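Local coordinates for protein methyltransferase FkbM (Methylobacillus flagellatus KT, PDB 2PY6) that probably transfers a methyl group to an acceptor that is not established, at residues M230-A235 and V255-P260; N20-A25 and V193-L198; V78-D83 and G95-S100; V208-S213 and G393-T398; P34-P39 and A146-G151. All blocks are in the same frame, centred on the assembly; numbering follows the deposited sequence.

Contact 1: residues M230-A235 and V255-P260; sequences MVDCGA and VWMIEP
V231 turns CG1 anti to its backbone nitrogen (chi1 178°), while I258 sets CG1 beside its nitrogen (chi1 -50°) and extends onward, bringing I258 CD1 to 3.7 Å from V231 CG1. The other branch, V231 CG2, lies 3.7 Å from W256 CE3, approaching the indole obliquely. Beta-branched residues and a broad aromatic suit this face of a parallel pair; on the other face M230 and V255 run side by side, as do D232 and M257, and the selenomethionine methyl M257 CE packs 3.8 Å from A235 CB. The backbones are joined by alternating bonds, among them I258 N to D232 O at 2.9 Å and nearly straight (176°). Where strand 230-233 ends, I258 O accepts from both G234 N (2.9 Å) and A235 N (3.1 Å), the latter from above the carbonyl plane. G234 takes a positive phi, easy for glycine, as the chain turns toward helix 239-248. E259 reaches S236 N and N264, and D232 pairs with K340. Carboxylates at or just past the C-terminal ends of two adjacent strands of a Rossmann-like sheet are consistent with the cofactor-binding edge of class I methyltransferases, where the acid ending the second strand commonly holds the ribose of S-adenosylmethionine.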
# COMPACT_ATOMS: atom_id res chain seq x y z
N MSE A 230 18.21 -11.78 31.37
CA MSE A 230 18.24 -12.45 30.06
C MSE A 230 19.48 -12.23 29.20
O MSE A 230 19.90 -11.08 28.97
CB MSE A 230 17.01 -11.96 29.23
CG MSE A 230 16.93 -12.61 27.92
SE MSE A 230 15.43 -12.28 26.79
CE MSE A 230 15.51 -10.52 26.49
N VAL A 231 20.06 -13.35 28.73
CA VAL A 231 21.11 -13.32 27.73
C VAL A 231 20.34 -13.49 26.41
O VAL A 231 19.69 -14.52 26.14
CB VAL A 231 22.18 -14.42 27.92
CG1 VAL A 231 23.24 -14.38 26.82
CG2 VAL A 231 22.83 -14.30 29.29
N ASP A 232 20.36 -12.42 25.62
CA ASP A 232 19.71 -12.40 24.30
C ASP A 232 20.82 -12.64 23.28
O ASP A 232 21.46 -11.72 22.76
CB ASP A 232 19.01 -11.06 24.14
CG ASP A 232 18.33 -10.90 22.81
OD1 ASP A 232 18.41 -11.81 21.96
OD2 ASP A 232 17.73 -9.83 22.63
N CYS A 233 21.04 -13.92 22.99
CA CYS A 233 22.11 -14.36 22.14
C CYS A 233 21.59 -14.44 20.71
O CYS A 233 20.72 -15.27 20.40
CB CYS A 233 22.66 -15.69 22.70
SG CYS A 233 24.13 -16.26 21.95
N GLY A 234 22.13 -13.57 19.85
CA GLY A 234 21.67 -13.37 18.47
C GLY A 234 20.52 -12.36 18.55
O GLY A 234 19.40 -12.65 18.14
N ALA A 235 20.79 -11.18 19.11
CA ALA A 235 19.75 -10.16 19.37
C ALA A 235 19.11 -9.51 18.14
O ALA A 235 18.03 -8.95 18.28
CB ALA A 235 20.25 -9.11 20.33
N VAL A 255 19.40 -7.22 30.93
CA VAL A 255 19.44 -7.85 29.62
C VAL A 255 20.81 -7.64 28.99
O VAL A 255 21.26 -6.52 28.85
CB VAL A 255 18.33 -7.34 28.67
CG1 VAL A 255 18.50 -7.97 27.29
CG2 VAL A 255 16.95 -7.69 29.25
N TRP A 256 21.47 -8.74 28.62
CA TRP A 256 22.72 -8.69 27.87
C TRP A 256 22.40 -9.11 26.45
O TRP A 256 22.11 -10.28 26.19
CB TRP A 256 23.73 -9.65 28.40
CG TRP A 256 24.14 -9.47 29.81
CD1 TRP A 256 25.14 -8.66 30.27
CD2 TRP A 256 23.61 -10.16 30.94
NE1 TRP A 256 25.25 -8.80 31.62
CE2 TRP A 256 24.34 -9.73 32.06
CE3 TRP A 256 22.60 -11.13 31.11
CZ2 TRP A 256 24.09 -10.21 33.36
CZ3 TRP A 256 22.36 -11.60 32.37
CH2 TRP A 256 23.08 -11.12 33.50
N MSE A 257 22.44 -8.16 25.53
CA MSE A 257 22.18 -8.43 24.13
C MSE A 257 23.50 -8.66 23.37
O MSE A 257 24.36 -7.77 23.35
CB MSE A 257 21.41 -7.26 23.50
CG MSE A 257 20.07 -6.96 24.13
SE MSE A 257 19.05 -5.62 23.18
CE MSE A 257 18.36 -6.37 22.08
N ILE A 258 23.62 -9.82 22.72
CA ILE A 258 24.83 -10.24 21.98
C ILE A 258 24.52 -10.37 20.50
O ILE A 258 23.69 -11.19 20.12
CB ILE A 258 25.37 -11.61 22.51
CG1 ILE A 258 25.51 -11.57 24.05
CG2 ILE A 258 26.71 -11.97 21.85
CD1 ILE A 258 25.86 -12.90 24.63
N GLU A 259 25.18 -9.56 19.67
CA GLU A 259 24.95 -9.60 18.25
C GLU A 259 26.21 -9.16 17.48
O GLU A 259 26.67 -8.05 17.71
CB GLU A 259 23.79 -8.63 17.95
CG GLU A 259 23.56 -8.37 16.46
CD GLU A 259 23.21 -9.61 15.70
OE1 GLU A 259 22.37 -10.44 16.19
OE2 GLU A 259 23.73 -9.76 14.57
N PRO A 260 26.76 -10.00 16.56
CA PRO A 260 27.98 -9.59 15.84
C PRO A 260 27.83 -8.76 14.56
O PRO A 260 28.77 -8.08 14.18
CB PRO A 260 28.63 -10.93 15.48
CG PRO A 260 27.49 -11.83 15.24
CD PRO A 260 26.37 -11.38 16.17

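Contact 2: residues N20-A25 and V193-L198; sequences NDSFLA and VLNFHL. With EDO (1,2-ethanediol), chain C.
Apolar contacts carry most of the meeting between F23 and the helical residues L194 and L198. With CG anti to the backbone nitrogen (chi1 163°), the F23 ring is directed across to the other helix, where its CE1 comes to 3.6 Å from L194 CD1 and its CD1 to 3.6 Å from L198 CD1. Both leucines are one helical turn apart and present methyls obliquely to the ring, so one phenylalanine ring can touch both. L198 CD1 also rests 3.5 Å from F23 O.

The polar contacts gather at N195. Its carbonyl oxygen OD1 sits at the edge of the F23 ring, in its plane, and approaches F23 CA to 2.9 Å; ring and amide planes are 34° apart. ND2 lies 2.9 Å from S22 OG, but the angle is poor for a hydrogen bond, and both groups instead bond to M19 O. A short serine and an amide thus converge on one carbonyl, which gives a buried asparagine a partner for its N-H.

On another side of helix 184-199, a 1,2-ethanediol probably left from crystallisation places O2 at the edge of the H197 ring, by ND1, and makes a weak hydrogen bond from O1 to H197 O.

The two helix segments run in roughly the same direction, their axes 30° apart and 9.4 Å at closest. Helices 164-169 and 171-180 enclose F23 through I167 and I171, L194 meets F174, and Y204 of helix 203-208 covers S22 and N195.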
# COMPACT_ATOMS: atom_id res chain seq x y z
N ASN A 20 4.21 -40.87 15.48
CA ASN A 20 5.30 -41.78 15.83
C ASN A 20 5.29 -42.94 14.83
O ASN A 20 6.33 -43.31 14.28
CB ASN A 20 5.16 -42.27 17.30
CG ASN A 20 3.80 -42.94 17.61
OD1 ASN A 20 2.72 -42.52 17.13
ND2 ASN A 20 3.85 -43.98 18.41
N ASP A 21 4.10 -43.45 14.53
CA ASP A 21 3.98 -44.52 13.57
C ASP A 21 4.36 -44.08 12.16
O ASP A 21 5.13 -44.78 11.49
CB ASP A 21 2.57 -45.09 13.59
CG ASP A 21 2.28 -45.85 14.88
OD1 ASP A 21 3.23 -46.34 15.51
OD2 ASP A 21 1.10 -46.01 15.22
N SER A 22 3.83 -42.95 11.72
CA SER A 22 4.15 -42.44 10.40
C SER A 22 5.67 -42.14 10.27
O SER A 22 6.26 -42.30 9.18
CB SER A 22 3.25 -41.22 10.06
OG SER A 22 3.46 -40.15 10.95
N PHE A 23 6.29 -41.72 11.38
CA PHE A 23 7.73 -41.44 11.41
C PHE A 23 8.57 -42.66 11.02
O PHE A 23 9.47 -42.57 10.15
CB PHE A 23 8.15 -40.88 12.80
CG PHE A 23 9.65 -40.94 13.09
CD1 PHE A 23 10.54 -40.10 12.44
CD2 PHE A 23 10.15 -41.81 14.06
CE1 PHE A 23 11.90 -40.12 12.72
CE2 PHE A 23 11.50 -41.82 14.37
CZ PHE A 23 12.39 -40.97 13.70
N LEU A 24 8.29 -43.78 11.65
CA LEU A 24 9.01 -45.01 11.42
C LEU A 24 8.76 -45.55 10.03
O LEU A 24 9.69 -45.97 9.35
CB LEU A 24 8.64 -46.04 12.48
CG LEU A 24 9.07 -45.70 13.90
CD1 LEU A 24 8.61 -46.78 14.92
CD2 LEU A 24 10.57 -45.54 13.97
N ALA A 25 7.51 -45.52 9.60
CA ALA A 25 7.13 -45.94 8.24
C ALA A 25 7.80 -45.06 7.17
O ALA A 25 8.24 -45.56 6.14
CB ALA A 25 5.61 -45.87 8.06
N VAL A 193 8.03 -32.49 12.89
CA VAL A 193 9.21 -31.91 12.21
C VAL A 193 10.03 -32.95 11.44
O VAL A 193 10.48 -32.72 10.33
CB VAL A 193 10.10 -31.19 13.23
CG1 VAL A 193 11.48 -30.78 12.60
CG2 VAL A 193 9.35 -29.99 13.80
N LEU A 194 10.26 -34.10 12.07
CA LEU A 194 11.00 -35.19 11.45
C LEU A 194 10.20 -35.76 10.28
O LEU A 194 10.78 -36.11 9.27
CB LEU A 194 11.30 -36.26 12.47
CG LEU A 194 12.09 -35.85 13.72
CD1 LEU A 194 12.24 -37.06 14.63
CD2 LEU A 194 13.47 -35.22 13.43
N ASN A 195 8.88 -35.84 10.41
CA ASN A 195 8.06 -36.29 9.30
C ASN A 195 8.12 -35.31 8.13
O ASN A 195 8.19 -35.74 7.00
CB ASN A 195 6.63 -36.59 9.72
CG ASN A 195 6.54 -37.84 10.58
OD1 ASN A 195 7.47 -38.62 10.62
ND2 ASN A 195 5.45 -38.01 11.30
N PHE A 196 8.12 -33.99 8.39
CA PHE A 196 8.30 -33.05 7.28
C PHE A 196 9.58 -33.33 6.44
O PHE A 196 9.53 -33.40 5.21
CB PHE A 196 8.33 -31.62 7.78
CG PHE A 196 8.90 -30.66 6.77
CD1 PHE A 196 8.19 -30.34 5.64
CD2 PHE A 196 10.17 -30.11 6.94
CE1 PHE A 196 8.72 -29.46 4.71
CE2 PHE A 196 10.71 -29.24 6.02
CZ PHE A 196 9.98 -28.90 4.92
N HIS A 197 10.71 -33.46 7.12
CA HIS A 197 11.98 -33.77 6.49
C HIS A 197 11.98 -35.14 5.79
O HIS A 197 12.53 -35.27 4.72
CB HIS A 197 13.16 -33.68 7.50
CG HIS A 197 13.37 -32.31 8.07
ND1 HIS A 197 13.80 -31.24 7.32
CD2 HIS A 197 13.20 -31.84 9.34
CE1 HIS A 197 13.85 -30.16 8.08
NE2 HIS A 197 13.50 -30.50 9.31
N LEU A 198 11.36 -36.15 6.38
CA LEU A 198 11.32 -37.47 5.73
C LEU A 198 10.44 -37.50 4.47
O LEU A 198 10.75 -38.18 3.52
CB LEU A 198 10.87 -38.55 6.71
CG LEU A 198 11.81 -38.90 7.86
CD1 LEU A 198 11.11 -39.77 8.87
CD2 LEU A 198 13.06 -39.56 7.35
C1 EDO C . 13.41 -32.70 3.12
O1 EDO C . 12.06 -32.83 2.79
C2 EDO C . 13.68 -31.35 3.79
O2 EDO C . 14.51 -31.54 4.94

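Contact 3: residues V78-D83 and G95-S100; sequences VIAAVD and GLPIIS
L96 faces V78 and A80, and its side chain can be followed outward from the strand. CB begins near the opposite backbone, 4.1 Å from A80 CA. Beyond CG, which stands beside the backbone nitrogen (chi1 -53°), the branches part: CD1 meets V78 CG1 at 3.5 Å and also approaches A80 O, whereas CD2 rests 3.2 Å from V78 O. The leucine and valine side chains cross at about a right angle, and a leucine's forked tip suits this place because both methyls bear on V78, CD1 on its CG1 and CD2 on its carbonyl oxygen as well.

Farther along, the strands settle into parallel register. A81 N donates to P97 O, A81 O accepts from I99 N at 2.8 Å, and D83 N donates to I99 O at 2.9 Å. P97 has no N-H to offer, yet its carbonyl still accepts from A81 N, while the ring carbon CD leans 3.4 Å from I79 O. I99 fills the face shared with V82, its CG1 lying 3.7 Å from V82 CG2; the small A80 lets I99 CD1 pack directly on its CB. On the face of A81 and I98, I98 CG2 touches D83 CB at 3.7 Å. The D83 carboxylate turns elsewhere, to T60 and to F85 N.

S100 caps helix 101-109 through OG to R103 N, and the same hydroxyl bonds D102 of the second subunit. Strand 77-82 lies between strands 96-99 and 54-58 in the mixed sheet, strand 92-93 runs antiparallel beyond 96-99, and F104 of helix 101-109 packs on V82 and I99.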
# COMPACT_ATOMS: atom_id res chain seq x y z
N VAL A 78 14.86 -25.39 -17.24
CA VAL A 78 13.88 -24.44 -16.70
C VAL A 78 13.51 -23.46 -17.84
O VAL A 78 14.37 -22.73 -18.35
CB VAL A 78 14.42 -23.69 -15.49
CG1 VAL A 78 13.27 -22.90 -14.82
CG2 VAL A 78 15.05 -24.66 -14.48
N ILE A 79 12.24 -23.47 -18.23
CA ILE A 79 11.77 -22.67 -19.37
C ILE A 79 11.05 -21.35 -19.07
O ILE A 79 11.00 -20.47 -19.94
CB ILE A 79 10.88 -23.52 -20.31
CG1 ILE A 79 9.56 -23.89 -19.67
CG2 ILE A 79 11.63 -24.81 -20.74
CD1 ILE A 79 8.59 -24.48 -20.63
N ALA A 80 10.51 -21.17 -17.87
CA ALA A 80 9.74 -19.94 -17.60
C ALA A 80 9.37 -19.88 -16.17
O ALA A 80 9.50 -20.87 -15.45
CB ALA A 80 8.45 -19.94 -18.45
N ALA A 81 8.89 -18.70 -15.77
CA ALA A 81 8.34 -18.47 -14.44
C ALA A 81 7.00 -17.81 -14.67
O ALA A 81 6.86 -16.97 -15.56
CB ALA A 81 9.24 -17.59 -13.58
N VAL A 82 6.02 -18.22 -13.86
CA VAL A 82 4.68 -17.73 -13.94
C VAL A 82 4.45 -16.66 -12.91
O VAL A 82 4.71 -16.84 -11.73
CB VAL A 82 3.64 -18.87 -13.73
CG1 VAL A 82 2.26 -18.33 -13.70
CG2 VAL A 82 3.77 -19.88 -14.84
N ASP A 83 3.94 -15.53 -13.39
CA ASP A 83 3.55 -14.43 -12.51
C ASP A 83 2.59 -13.51 -13.30
O ASP A 83 3.00 -12.74 -14.18
CB ASP A 83 4.76 -13.65 -11.96
CG ASP A 83 4.38 -12.67 -10.82
OD1 ASP A 83 3.23 -12.17 -10.75
OD2 ASP A 83 5.27 -12.41 -9.96
N GLY A 95 16.92 -14.91 -15.77
CA GLY A 95 17.04 -15.17 -17.19
C GLY A 95 15.83 -15.81 -17.84
O GLY A 95 15.81 -16.00 -19.05
N LEU A 96 14.81 -16.15 -17.05
CA LEU A 96 13.64 -16.81 -17.59
C LEU A 96 12.52 -15.84 -18.01
O LEU A 96 12.27 -14.85 -17.33
CB LEU A 96 13.04 -17.76 -16.54
CG LEU A 96 13.88 -18.84 -15.85
CD1 LEU A 96 13.11 -19.39 -14.63
CD2 LEU A 96 14.30 -19.92 -16.80
N PRO A 97 11.80 -16.15 -19.09
CA PRO A 97 10.65 -15.31 -19.39
C PRO A 97 9.58 -15.43 -18.29
O PRO A 97 9.49 -16.48 -17.64
CB PRO A 97 10.14 -15.85 -20.73
CG PRO A 97 10.75 -17.18 -20.90
CD PRO A 97 12.01 -17.20 -20.10
N ILE A 98 8.85 -14.35 -18.04
CA ILE A 98 7.76 -14.35 -17.06
C ILE A 98 6.47 -14.44 -17.88
O ILE A 98 6.22 -13.62 -18.74
CB ILE A 98 7.79 -13.11 -16.13
CG1 ILE A 98 9.12 -13.08 -15.37
CG2 ILE A 98 6.60 -13.13 -15.11
CD1 ILE A 98 9.24 -11.97 -14.40
N ILE A 99 5.68 -15.48 -17.61
CA ILE A 99 4.45 -15.78 -18.33
C ILE A 99 3.22 -15.76 -17.41
O ILE A 99 3.35 -15.73 -16.19
CB ILE A 99 4.54 -17.13 -19.06
CG1 ILE A 99 4.67 -18.30 -18.08
CG2 ILE A 99 5.70 -17.10 -20.11
CD1 ILE A 99 4.62 -19.68 -18.74
N SER A 100 2.04 -15.72 -18.01
CA SER A 100 0.79 -15.74 -17.27
C SER A 100 0.44 -17.19 -16.92
O SER A 100 0.96 -18.13 -17.50
CB SER A 100 -0.35 -15.15 -18.13
OG SER A 100 -0.70 -16.03 -19.20

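Contact 4: residues V208-S213 and G393-T398; sequences VERPYS and GLRHHT
The imidazole of H397 meets P211 O at its edge, in the ring plane, where ND1 makes a weak hydrogen bond of 3.4 Å beside its stronger partner, T214; R210 CB approaches the same ring obliquely. The H396 ring receives E209 CB at its edge, 4.0 Å from CD2. H397 O lies at the edge of the Y212 ring, while T398 CG2 comes obliquely to 4.0 Å from Y212 CD1. H396 stands CG anti to its backbone nitrogen (chi1 -179°), which carries the ring toward T404, partner of ND1.

The two segments are joined by R210 N to H396 O at 2.8 Å, and a water bridges them, giving to V208 O (2.9 Å) and accepting from H396 N (2.8 Å). R210 CD lies 4.0 Å from R395 CD, with guanidinium planes 69° apart; the arginines' apolar stems can touch while their charged ends go to separate partners. R395 reaches D183, whereas R210 bonds E209 and H206 of the third subunit.

Strand 392-396 is an outermost strand of the seven-stranded sheet, paired with antiparallel 404-408. The loop after helix 203-208 crosses its end at a slant, the directions 60° apart, and helix 184-199 packs on V208, R210 and R395.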
# COMPACT_ATOMS: atom_id res chain seq x y z
N VAL A 208 1.09 -28.79 14.05
CA VAL A 208 1.63 -28.45 15.37
C VAL A 208 2.08 -26.99 15.59
O VAL A 208 2.28 -26.57 16.71
CB VAL A 208 2.85 -29.37 15.70
CG1 VAL A 208 2.43 -30.84 15.71
CG2 VAL A 208 4.04 -29.14 14.72
N GLU A 209 2.27 -26.24 14.51
CA GLU A 209 2.81 -24.91 14.58
C GLU A 209 2.05 -23.94 15.50
O GLU A 209 0.84 -24.00 15.64
CB GLU A 209 2.89 -24.28 13.18
CG GLU A 209 1.56 -23.69 12.68
CD GLU A 209 1.64 -23.08 11.28
OE1 GLU A 209 1.57 -23.83 10.34
OE2 GLU A 209 1.72 -21.84 11.14
N ARG A 210 2.81 -23.01 16.07
CA ARG A 210 2.29 -21.94 16.89
C ARG A 210 2.70 -20.67 16.18
O ARG A 210 3.55 -20.72 15.29
CB ARG A 210 2.84 -22.08 18.30
CG ARG A 210 2.43 -23.46 18.89
CD ARG A 210 2.05 -23.50 20.33
NE ARG A 210 1.31 -22.30 20.70
CZ ARG A 210 1.70 -21.41 21.59
NH1 ARG A 210 2.74 -21.63 22.40
NH2 ARG A 210 0.99 -20.31 21.76
N PRO A 211 2.05 -19.53 16.50
CA PRO A 211 2.46 -18.30 15.84
C PRO A 211 3.89 -17.85 16.16
O PRO A 211 4.45 -18.17 17.24
CB PRO A 211 1.48 -17.26 16.40
CG PRO A 211 0.32 -18.04 16.88
CD PRO A 211 0.93 -19.30 17.41
N TYR A 212 4.49 -17.15 15.21
CA TYR A 212 5.81 -16.51 15.36
C TYR A 212 5.84 -15.62 16.60
O TYR A 212 6.81 -15.66 17.38
CB TYR A 212 6.18 -15.77 14.05
CG TYR A 212 7.50 -15.05 14.11
CD1 TYR A 212 8.70 -15.75 14.09
CD2 TYR A 212 7.54 -13.66 14.19
CE1 TYR A 212 9.93 -15.07 14.15
CE2 TYR A 212 8.76 -12.98 14.26
CZ TYR A 212 9.95 -13.70 14.24
OH TYR A 212 11.14 -13.02 14.29
N SER A 213 4.75 -14.90 16.83
CA SER A 213 4.59 -14.01 18.02
C SER A 213 4.71 -14.67 19.39
O SER A 213 4.85 -13.99 20.41
CB SER A 213 3.24 -13.30 17.97
OG SER A 213 2.15 -14.21 18.13
N GLY A 393 11.21 -29.32 26.44
CA GLY A 393 10.03 -29.20 25.57
C GLY A 393 10.47 -28.76 24.19
O GLY A 393 11.65 -28.44 23.98
N LEU A 394 9.52 -28.75 23.24
CA LEU A 394 9.82 -28.34 21.89
C LEU A 394 8.57 -27.76 21.25
O LEU A 394 7.53 -28.38 21.30
CB LEU A 394 10.26 -29.56 21.08
CG LEU A 394 10.69 -29.39 19.62
CD1 LEU A 394 12.07 -28.70 19.55
CD2 LEU A 394 10.76 -30.78 18.98
N ARG A 395 8.69 -26.58 20.66
CA ARG A 395 7.57 -25.99 19.89
C ARG A 395 8.10 -25.53 18.54
O ARG A 395 9.26 -25.19 18.42
CB ARG A 395 6.94 -24.77 20.60
CG ARG A 395 6.23 -25.06 21.91
CD ARG A 395 4.97 -25.91 21.75
NE ARG A 395 4.41 -26.26 23.07
CZ ARG A 395 4.65 -27.37 23.77
NH1 ARG A 395 5.43 -28.34 23.34
NH2 ARG A 395 4.06 -27.51 24.94
N HIS A 396 7.21 -25.48 17.54
CA HIS A 396 7.54 -25.00 16.23
C HIS A 396 6.74 -23.72 16.02
O HIS A 396 5.54 -23.75 16.09
CB HIS A 396 7.21 -26.02 15.15
CG HIS A 396 7.58 -25.54 13.79
ND1 HIS A 396 8.88 -25.55 13.34
CD2 HIS A 396 6.86 -24.92 12.83
CE1 HIS A 396 8.94 -25.01 12.14
NE2 HIS A 396 7.73 -24.61 11.81
N HIS A 397 7.42 -22.60 15.71
CA HIS A 397 6.76 -21.29 15.69
C HIS A 397 6.58 -20.49 14.37
O HIS A 397 6.37 -19.27 14.43
CB HIS A 397 7.45 -20.36 16.66
CG HIS A 397 7.41 -20.80 18.08
ND1 HIS A 397 6.42 -20.38 18.95
CD2 HIS A 397 8.25 -21.58 18.81
CE1 HIS A 397 6.65 -20.90 20.15
NE2 HIS A 397 7.76 -21.61 20.09
N THR A 398 6.66 -21.12 13.21
CA THR A 398 6.32 -20.46 11.95
C THR A 398 5.50 -21.44 11.10
O THR A 398 5.47 -22.63 11.40
CB THR A 398 7.57 -20.00 11.11
OG1 THR A 398 8.34 -21.13 10.69
CG2 THR A 398 8.45 -19.02 11.86
O HOH W 1 4.86 -26.99 18.06

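Contact 5: residues P34-P39 and A146-G151; sequences PMFGIP and AVRAFG
A type II beta turn from M35 to I38, in the loop between helices 19-32 and 40-49, meets the C-terminal end of helix 143-149 through R148 and A149. The turn is closed by I38 N to M35 O, and G37 takes the position of positive phi, where a side chain would press on the preceding carbonyl.

R148 runs extended from the helix, with CG anti to the backbone nitrogen (chi1 -180°), then bends at chi3. Its CG lies 3.3 Å from P34 O, and at the tip NH1 donates to F36 O at 2.9 Å with an N-H...O angle of 156°. That oxygen is at the guanidinium edge, close to its plane, although the donor stands above the carbonyl plane. The F36 ring runs alongside R148, its plane 29° from the guanidinium, with CD2 4.1 Å from NH1. Arginine suits the spot because a long apolar stem can cross the turn and still deliver several N-H groups: NE pairs with D162, and NH1 also bonds L198 O. The nearby carboxylate would be expected to stabilise its positive charge.

Apolar contacts gather at A149. I38 CG2 lies 3.7 Å from A149 CB, and the bent selenomethionine M35 places CE 3.9 Å from that same methyl. The small alanine lets both chains come close to the helix backbone.

The whole is a glycine-containing type II turn between two helices, the F36 carbonyl held by an arginine from a third helix.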
# COMPACT_ATOMS: atom_id res chain seq x y z
N PRO A 34 15.05 -43.54 -2.60
CA PRO A 34 15.40 -42.13 -2.53
C PRO A 34 14.36 -41.17 -3.13
O PRO A 34 14.36 -39.98 -2.82
CB PRO A 34 16.74 -42.08 -3.27
CG PRO A 34 16.86 -43.24 -4.00
CD PRO A 34 15.99 -44.29 -3.43
N MSE A 35 13.45 -41.69 -3.96
CA MSE A 35 12.38 -40.89 -4.54
C MSE A 35 11.12 -40.92 -3.66
O MSE A 35 10.07 -40.39 -4.05
CB MSE A 35 12.10 -41.39 -5.96
CG MSE A 35 13.30 -41.27 -6.90
SE MSE A 35 13.78 -39.38 -7.08
CE MSE A 35 12.40 -38.82 -8.39
N PHE A 36 11.22 -41.50 -2.46
CA PHE A 36 10.11 -41.52 -1.53
C PHE A 36 9.64 -40.11 -1.33
O PHE A 36 10.45 -39.19 -1.15
CB PHE A 36 10.50 -42.07 -0.15
CG PHE A 36 9.39 -41.90 0.89
CD1 PHE A 36 8.22 -42.67 0.84
CD2 PHE A 36 9.50 -40.97 1.91
CE1 PHE A 36 7.22 -42.54 1.76
CE2 PHE A 36 8.53 -40.83 2.84
CZ PHE A 36 7.36 -41.61 2.77
N GLY A 37 8.34 -39.90 -1.37
CA GLY A 37 7.82 -38.55 -1.16
C GLY A 37 7.69 -37.71 -2.44
O GLY A 37 7.18 -36.57 -2.38
N ILE A 38 8.16 -38.25 -3.57
CA ILE A 38 8.04 -37.56 -4.83
C ILE A 38 6.76 -38.05 -5.55
O ILE A 38 6.53 -39.24 -5.64
CB ILE A 38 9.30 -37.75 -5.71
CG1 ILE A 38 10.56 -37.33 -4.92
CG2 ILE A 38 9.18 -36.99 -7.03
CD1 ILE A 38 10.50 -35.90 -4.34
N PRO A 39 5.90 -37.13 -6.03
CA PRO A 39 4.68 -37.57 -6.74
C PRO A 39 4.97 -38.48 -7.92
O PRO A 39 5.87 -38.20 -8.70
CB PRO A 39 4.04 -36.27 -7.20
CG PRO A 39 4.60 -35.24 -6.28
CD PRO A 39 5.98 -35.67 -5.95
N ALA A 146 11.35 -30.86 -5.06
CA ALA A 146 12.26 -30.56 -6.16
C ALA A 146 13.71 -30.96 -5.79
O ALA A 146 14.39 -31.62 -6.58
CB ALA A 146 12.23 -29.08 -6.51
N VAL A 147 14.17 -30.53 -4.61
CA VAL A 147 15.54 -30.83 -4.14
C VAL A 147 15.80 -32.34 -4.16
O VAL A 147 16.83 -32.78 -4.64
CB VAL A 147 15.83 -30.22 -2.77
CG1 VAL A 147 17.16 -30.72 -2.21
CG2 VAL A 147 15.84 -28.70 -2.87
N ARG A 148 14.84 -33.13 -3.69
CA ARG A 148 14.98 -34.56 -3.64
C ARG A 148 14.85 -35.24 -4.99
O ARG A 148 15.61 -36.14 -5.30
CB ARG A 148 13.96 -35.16 -2.66
CG ARG A 148 14.03 -36.71 -2.52
CD ARG A 148 13.08 -37.18 -1.42
NE ARG A 148 13.55 -36.79 -0.10
CZ ARG A 148 12.86 -36.98 1.02
NH1 ARG A 148 11.70 -37.59 0.98
NH2 ARG A 148 13.37 -36.60 2.19
N ALA A 149 13.89 -34.79 -5.80
CA ALA A 149 13.60 -35.43 -7.09
C ALA A 149 14.68 -35.25 -8.13
O ALA A 149 14.85 -36.09 -8.99
CB ALA A 149 12.25 -34.96 -7.64
N PHE A 150 15.38 -34.12 -8.06
CA PHE A 150 16.45 -33.78 -8.99
C PHE A 150 17.84 -34.00 -8.43
O PHE A 150 18.79 -33.65 -9.09
CB PHE A 150 16.26 -32.33 -9.47
CG PHE A 150 15.07 -32.16 -10.38
CD1 PHE A 150 15.06 -32.76 -11.62
CD2 PHE A 150 13.96 -31.43 -9.98
CE1 PHE A 150 13.98 -32.63 -12.46
CE2 PHE A 150 12.86 -31.32 -10.80
CZ PHE A 150 12.87 -31.92 -12.05
N GLY A 151 17.95 -34.60 -7.24
CA GLY A 151 19.22 -34.91 -6.60
C GLY A 151 20.09 -33.69 -6.34
O GLY A 151 21.28 -33.69 -6.68

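From the N terminus, helix 19-32 opens contact 2, and the loop after it opens contact 5. Contact 3 then closes a short loop within the N-terminal sheet, nested inside the longer loop closed by contact 5, which is itself nested inside that of contact 2. Contacts 2 and 5 touch through R148, so helix 184-199 is tied to the end of helix 143-149. Once contact 2 has closed, contact 4 opens and encloses contact 1, and both reach the seven-stranded sheet. Contacts 1 and 3, in different sheets, lie on opposite sides of the chain's centre, about 43 Å apart between centres.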